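Side-chain contacts in starch synthase I (Hordeum vulgare, PDB 4HLN), which is a plant starch synthase, an enzyme of the two-domain glycosyltransferase class with the GT-B architecture, its two Rossmann-like halves flanking a cleft: residues Leu253-Gly257 / Tyr258-Gln262; Val329-Glu332 / Trp333-Arg336. One frame throughout, in Å; residues are numbered along the deposited sequence.

Interaction 1: Leu253-Gly257 / Tyr258-Gln262; sequences LELGG and YIYGQ
The ring of Y258 turns an edge to the backbone of the preceding glycines: CD2 lies 3.5 Å from G256 O, and the carbonyl carbon of G257 also sits near the ring plane. A chi1 of 58° puts CG between the backbone N and the carbonyl carbon, setting the ring beside the turn, while R160 of strand 160-166 makes a cation-pi contact with it. The Y260 ring is met obliquely by a methyl of L255, CD1 to CE1 at 4.0 Å; the Y260 hydroxyl is bonded to D209. Ahead of Y258 the chain reverses through G256 and G257, where a weak bond of 3.3 Å runs from Y258 N to L255 O. Both glycines have positive phi; at G257 a CB would also jam against the preceding carbonyl oxygen.

L253 O, just past helix 235-252, gathers several donors. It receives a weak bond from L255 N (3.0 Å) round the inverse gamma turn centred on E254, a CA-H contact from I259 CA at 3.3 Å, and a water that also takes the hydrogen of Y260 N at 2.9 Å. E254 CG rests 4.0 Å from I259 CG2, so the acid contributes its aliphatic part. The chemistry implies a loop tied through its carbonyl oxygens: L255 and Y260 are buried against strand 160-166, and R160 NH1 and NH2 bond to Y258 O and I259 O.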
ATOM      1  N   LEU A 253       7.317  23.531 -16.537  1.00 51.73           N
ATOM      2  CA  LEU A 253       5.905  23.588 -16.900  1.00 41.99           C
ATOM      3  C   LEU A 253       5.179  24.754 -16.219  1.00 46.11           C
ATOM      4  O   LEU A 253       5.038  24.781 -14.993  1.00 49.81           O
ATOM      5  CB  LEU A 253       5.216  22.255 -16.609  1.00 43.00           C
ATOM      6  CG  LEU A 253       5.738  21.083 -17.452  1.00 44.63           C
ATOM      7  CD1 LEU A 253       4.930  19.835 -17.214  1.00 35.09           C
ATOM      8  CD2 LEU A 253       5.719  21.425 -18.927  1.00 50.20           C
ATOM      9  N   GLU A 254       4.722  25.724 -17.008  1.00 42.17           N
ATOM     10  CA  GLU A 254       3.953  26.832 -16.429  1.00 52.86           C
ATOM     11  C   GLU A 254       2.463  26.518 -16.281  1.00 60.27           C
ATOM     12  O   GLU A 254       1.625  27.083 -16.979  1.00 72.17           O
ATOM     13  CB  GLU A 254       4.155  28.133 -17.205  1.00 39.71           C
ATOM     14  CG  GLU A 254       5.603  28.546 -17.332  1.00 50.14           C
ATOM     15  CD  GLU A 254       5.785  30.040 -17.483  1.00 76.53           C
ATOM     16  OE1 GLU A 254       6.876  30.540 -17.121  1.00 78.88           O
ATOM     17  OE2 GLU A 254       4.844  30.717 -17.957  1.00 91.85           O
ATOM     18  N   LEU A 255       2.152  25.625 -15.351  1.00 51.93           N
ATOM     19  CA  LEU A 255       0.783  25.228 -15.063  1.00 43.41           C
ATOM     20  C   LEU A 255       0.013  26.330 -14.349  1.00 52.40           C
ATOM     21  O   LEU A 255       0.449  26.842 -13.305  1.00 48.22           O
ATOM     22  CB  LEU A 255       0.803  23.966 -14.217  1.00 39.12           C
ATOM     23  CG  LEU A 255       1.667  22.919 -14.937  1.00 48.50           C
ATOM     24  CD1 LEU A 255       1.974  21.715 -14.051  1.00 43.98           C
ATOM     25  CD2 LEU A 255       1.024  22.495 -16.266  1.00 36.34           C
ATOM     26  N   GLY A 256      -1.136  26.697 -14.917  1.00 45.48           N
ATOM     27  CA  GLY A 256      -1.924  27.805 -14.397  1.00 36.21           C
ATOM     28  C   GLY A 256      -1.122  29.107 -14.370  1.00 55.75           C
ATOM     29  O   GLY A 256      -1.357  29.966 -13.510  1.00 51.38           O
ATOM     30  N   GLY A 257      -0.165  29.253 -15.295  1.00 43.66           N
ATOM     31  CA  GLY A 257       0.686  30.429 -15.317  1.00 55.97           C
ATOM     32  C   GLY A 257       2.055  30.403 -14.636  1.00 57.05           C
ATOM     33  O   GLY A 257       2.953  31.125 -15.072  1.00 52.77           O
ATOM     34  N   TYR A 258       2.235  29.606 -13.583  1.00 45.77           N
ATOM     35  CA  TYR A 258       3.531  29.572 -12.886  1.00 46.40           C
ATOM     36  C   TYR A 258       4.066  28.160 -12.626  1.00 46.61           C
ATOM     37  O   TYR A 258       3.309  27.250 -12.314  1.00 44.72           O
ATOM     38  CB  TYR A 258       3.455  30.341 -11.563  1.00 39.35           C
ATOM     39  CG  TYR A 258       2.400  29.803 -10.633  1.00 44.56           C
ATOM     40  CD1 TYR A 258       2.749  29.191  -9.432  1.00 45.36           C
ATOM     41  CD2 TYR A 258       1.043  29.894 -10.963  1.00 45.23           C
ATOM     42  CE1 TYR A 258       1.781  28.687  -8.574  1.00 51.76           C
ATOM     43  CE2 TYR A 258       0.065  29.391 -10.120  1.00 53.44           C
ATOM     44  CZ  TYR A 258       0.435  28.783  -8.923  1.00 62.01           C
ATOM     45  OH  TYR A 258      -0.535  28.268  -8.070  1.00 57.37           O
ATOM     46  N   ILE A 259       5.381  27.995 -12.746  1.00 46.17           N
ATOM     47  CA  ILE A 259       6.026  26.717 -12.468  1.00 36.86           C
ATOM     48  C   ILE A 259       5.903  26.295 -11.007  1.00 38.00           C
ATOM     49  O   ILE A 259       5.546  27.091 -10.143  1.00 44.92           O
ATOM     50  CB  ILE A 259       7.514  26.738 -12.823  1.00 37.11           C
ATOM     51  CG1 ILE A 259       8.227  27.825 -12.037  1.00 30.58           C
ATOM     52  CG2 ILE A 259       7.734  26.918 -14.343  1.00 26.68           C
ATOM     53  CD1 ILE A 259       9.696  27.855 -12.333  1.00 27.92           C
ATOM     54  N   TYR A 260       6.202  25.029 -10.739  1.00 36.66           N
ATOM     55  CA  TYR A 260       6.137  24.497  -9.378  1.00 34.94           C
ATOM     56  C   TYR A 260       7.360  24.918  -8.587  1.00 41.88           C
ATOM     57  O   TYR A 260       7.291  25.096  -7.368  1.00 36.98           O
ATOM     58  CB  TYR A 260       6.051  22.966  -9.396  1.00 33.30           C
ATOM     59  CG  TYR A 260       4.648  22.407  -9.271  1.00 34.53           C
ATOM     60  CD1 TYR A 260       3.665  22.715 -10.209  1.00 37.19           C
ATOM     61  CD2 TYR A 260       4.310  21.547  -8.230  1.00 38.23           C
ATOM     62  CE1 TYR A 260       2.386  22.184 -10.108  1.00 32.29           C
ATOM     63  CE2 TYR A 260       3.024  21.018  -8.113  1.00 38.22           C
ATOM     64  CZ  TYR A 260       2.073  21.339  -9.059  1.00 38.75           C
ATOM     65  OH  TYR A 260       0.804  20.824  -8.956  1.00 52.15           O
ATOM     66  N   GLY A 261       8.488  25.051  -9.286  1.00 34.81           N
ATOM     67  CA  GLY A 261       9.721  25.478  -8.663  1.00 34.31           C
ATOM     68  C   GLY A 261      10.540  24.458  -7.882  1.00 46.89           C
ATOM     69  O   GLY A 261      10.425  23.243  -8.091  1.00 45.47           O
ATOM     70  N   GLN A 262      11.370  24.962  -6.969  1.00 43.84           N
ATOM     71  CA  GLN A 262      12.417  24.147  -6.363  1.00 44.52           C
ATOM     72  C   GLN A 262      12.286  23.875  -4.871  1.00 46.10           C
ATOM     73  O   GLN A 262      13.277  23.545  -4.219  1.00 64.05           O
ATOM     74  CB  GLN A 262      13.775  24.779  -6.631  1.00 45.32           C
ATOM     75  CG  GLN A 262      13.954  25.176  -8.050  1.00 38.74           C
ATOM     76  CD  GLN A 262      15.357  25.631  -8.338  1.00 51.32           C
ATOM     77  OE1 GLN A 262      16.291  25.385  -7.554  1.00 43.36           O
ATOM     78  NE2 GLN A 262      15.527  26.296  -9.476  1.00 51.93           N
TER
HETATM   79  O   HOH W   1       5.988  23.401 -13.095  1.00 42.09           O

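Interaction 2: Val329-Glu332 / Trp333-Arg336; sequences VFPE and WARR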
ATOM      1  N   VAL A 329      26.029  -5.907  -5.403  1.00 36.99           N
ATOM      2  CA  VAL A 329      26.641  -7.202  -5.678  1.00 40.20           C
ATOM      3  C   VAL A 329      25.892  -8.360  -5.031  1.00 42.88           C
ATOM      4  O   VAL A 329      25.682  -8.384  -3.813  1.00 41.36           O
ATOM      5  CB  VAL A 329      28.079  -7.248  -5.179  1.00 44.61           C
ATOM      6  CG1 VAL A 329      28.663  -8.628  -5.436  1.00 36.26           C
ATOM      7  CG2 VAL A 329      28.905  -6.153  -5.864  1.00 42.06           C
ATOM      8  N   PHE A 330      25.488  -9.331  -5.842  1.00 43.82           N
ATOM      9  CA  PHE A 330      24.821 -10.508  -5.286  1.00 36.89           C
ATOM     10  C   PHE A 330      25.780 -11.467  -4.593  1.00 43.41           C
ATOM     11  O   PHE A 330      26.911 -11.706  -5.059  1.00 39.28           O
ATOM     12  CB  PHE A 330      23.988 -11.223  -6.337  1.00 38.75           C
ATOM     13  CG  PHE A 330      22.773 -10.449  -6.763  1.00 47.86           C
ATOM     14  CD1 PHE A 330      21.587 -10.553  -6.055  1.00 38.31           C
ATOM     15  CD2 PHE A 330      22.821  -9.594  -7.857  1.00 48.91           C
ATOM     16  CE1 PHE A 330      20.459  -9.836  -6.447  1.00 37.57           C
ATOM     17  CE2 PHE A 330      21.701  -8.881  -8.249  1.00 47.05           C
ATOM     18  CZ  PHE A 330      20.519  -9.000  -7.543  1.00 41.52           C
ATOM     19  N   PRO A 331      25.330 -12.007  -3.455  1.00 40.23           N
ATOM     20  CA  PRO A 331      26.112 -12.977  -2.680  1.00 33.11           C
ATOM     21  C   PRO A 331      26.374 -14.229  -3.524  1.00 48.95           C
ATOM     22  O   PRO A 331      25.632 -14.515  -4.476  1.00 46.74           O
ATOM     23  CB  PRO A 331      25.205 -13.290  -1.481  1.00 29.63           C
ATOM     24  CG  PRO A 331      23.792 -12.921  -1.941  1.00 33.92           C
ATOM     25  CD  PRO A 331      23.959 -11.813  -2.937  1.00 28.81           C
ATOM     26  N   GLU A 332      27.421 -14.964  -3.172  1.00 47.14           N
ATOM     27  CA  GLU A 332      27.826 -16.125  -3.941  1.00 51.38           C
ATOM     28  C   GLU A 332      26.751 -17.205  -4.113  1.00 42.81           C
ATOM     29  O   GLU A 332      26.608 -17.752  -5.190  1.00 35.20           O
ATOM     30  CB  GLU A 332      29.125 -16.700  -3.389  1.00 51.32           C
ATOM     31  CG  GLU A 332      30.326 -15.879  -3.829  1.00 62.92           C
ATOM     32  CD  GLU A 332      31.610 -16.258  -3.112  1.00 82.31           C
ATOM     33  OE1 GLU A 332      32.687 -16.138  -3.740  1.00 88.24           O
ATOM     34  OE2 GLU A 332      31.548 -16.665  -1.927  1.00 80.69           O
ATOM     35  N   TRP A 333      25.983 -17.501  -3.078  1.00 30.60           N
ATOM     36  CA  TRP A 333      24.952 -18.524  -3.228  1.00 43.71           C
ATOM     37  C   TRP A 333      23.898 -18.150  -4.275  1.00 48.56           C
ATOM     38  O   TRP A 333      23.136 -19.005  -4.744  1.00 57.59           O
ATOM     39  CB  TRP A 333      24.293 -18.831  -1.890  1.00 39.72           C
ATOM     40  CG  TRP A 333      23.698 -17.659  -1.269  1.00 46.90           C
ATOM     41  CD1 TRP A 333      24.273 -16.841  -0.346  1.00 55.03           C
ATOM     42  CD2 TRP A 333      22.393 -17.136  -1.521  1.00 45.78           C
ATOM     43  NE1 TRP A 333      23.397 -15.838   0.001  1.00 62.07           N
ATOM     44  CE2 TRP A 333      22.233 -16.000  -0.703  1.00 47.20           C
ATOM     45  CE3 TRP A 333      21.340 -17.522  -2.353  1.00 40.28           C
ATOM     46  CZ2 TRP A 333      21.068 -15.251  -0.692  1.00 57.31           C
ATOM     47  CZ3 TRP A 333      20.178 -16.779  -2.344  1.00 38.85           C
ATOM     48  CH2 TRP A 333      20.047 -15.654  -1.519  1.00 54.68           C
ATOM     49  N   ALA A 334      23.880 -16.879  -4.659  1.00 42.78           N
ATOM     50  CA  ALA A 334      22.917 -16.391  -5.632  1.00 43.83           C
ATOM     51  C   ALA A 334      23.513 -16.204  -7.020  1.00 38.33           C
ATOM     52  O   ALA A 334      22.876 -15.606  -7.881  1.00 38.19           O
ATOM     53  CB  ALA A 334      22.279 -15.092  -5.157  1.00 47.79           C
ATOM     54  N   ARG A 335      24.717 -16.723  -7.244  1.00 37.60           N
ATOM     55  CA  ARG A 335      25.309 -16.683  -8.585  1.00 42.06           C
ATOM     56  C   ARG A 335      24.682 -17.693  -9.534  1.00 45.74           C
ATOM     57  O   ARG A 335      24.212 -18.765  -9.126  1.00 50.63           O
ATOM     58  CB  ARG A 335      26.809 -16.903  -8.539  1.00 43.81           C
ATOM     59  CG  ARG A 335      27.529 -15.969  -7.584  1.00 54.42           C
ATOM     60  CD  ARG A 335      27.458 -14.514  -7.985  1.00 44.06           C
ATOM     61  NE  ARG A 335      27.953 -13.707  -6.876  1.00 56.71           N
ATOM     62  CZ  ARG A 335      29.218 -13.327  -6.740  1.00 53.32           C
ATOM     63  NH1 ARG A 335      29.584 -12.617  -5.679  1.00 39.18           N
ATOM     64  NH2 ARG A 335      30.115 -13.667  -7.666  1.00 43.64           N
ATOM     65  N   ARG A 336      24.738 -17.358 -10.813  1.00 43.17           N
ATOM     66  CA  ARG A 336      23.875 -17.968 -11.811  1.00 51.22           C
ATOM     67  C   ARG A 336      24.595 -18.828 -12.849  1.00 45.19           C
ATOM     68  O   ARG A 336      23.973 -19.582 -13.585  1.00 60.34           O
ATOM     69  CB  ARG A 336      23.081 -16.852 -12.488  1.00 47.73           C
ATOM     70  CG  ARG A 336      22.220 -16.112 -11.492  1.00 41.09           C
ATOM     71  CD  ARG A 336      21.123 -17.037 -10.983  1.00 38.57           C
ATOM     72  NE  ARG A 336      20.192 -17.275 -12.075  1.00 41.75           N
ATOM     73  CZ  ARG A 336      19.190 -16.457 -12.380  1.00 43.75           C
ATOM     74  NH1 ARG A 336      18.966 -15.368 -11.649  1.00 45.34           N
ATOM     75  NH2 ARG A 336      18.416 -16.725 -13.417  1.00 41.79           N
TER
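A single 3-10 turn follows strand 327-329, and this contact is that turn, with P331 leading into it and R335 folding back across it. Two successive backbone bonds define it: A334 N reaches P331 O at 2.9 Å, and R335 N reaches E332 O at 3.0 Å in a nearly straight bond (166°). Proline suits its place because its ring locks phi near -60° in the extended lead-in to the turn, and the missing N-H leaves no donor to satisfy.

The arginine then reaches back to the residue before the proline. Bent at chi2 (-65°), its chain brings the guanidinium side-on to F330 O, to which NE and NH1 both bond at 2.9 Å; the oxygen lies tilted from the guanidinium plane. NE has a further, weak bond to P331 O, and NH2 is held by D340 O. E332 lays its CG over one face of the guanidinium, 3.8 Å from NH1, yet its OE1 stays 5.1 Å from the same nitrogen: proximity without a salt bridge, though the opposite charges probably attract.

On the indole of W333, one face carries P331 CG, offset toward the rim and 3.7 Å from CE2, with A334 CB beside it. W333 can turn back to the proline because its CG lies between backbone N and carbonyl carbon (chi1 58°). F330 meanwhile packs edge-to-face with W328, and its backbone is bonded to G342. The arginine bonds are this protein's own addition to a 3-10 turn, two successive i to i+3 bonds, in a connection between antiparallel strands.

Overall arrangement
Interactions 1 and 2 both lie in the starch synthase catalytic domain but share no neighbourhood: their centres are 46 Å apart, their nearest atoms about 32 Å, and they do not touch. Neither belongs to the deep core. Interaction 1, partly buried, joins helix 235-252 to strand 264-269 of the large mixed sheet, and its leucines and Y260 pack inward on neighbouring strands. Interaction 2 is a surface contact in the connection between two strands of the small antiparallel sheet. The chemistry differs accordingly: glycines, a water, buried leucines and a tyrosine, and carbonyls taken by R160 shape 253-262, whereas 329-336 relies on proline, tryptophan and an arginine reaching back to the main chain.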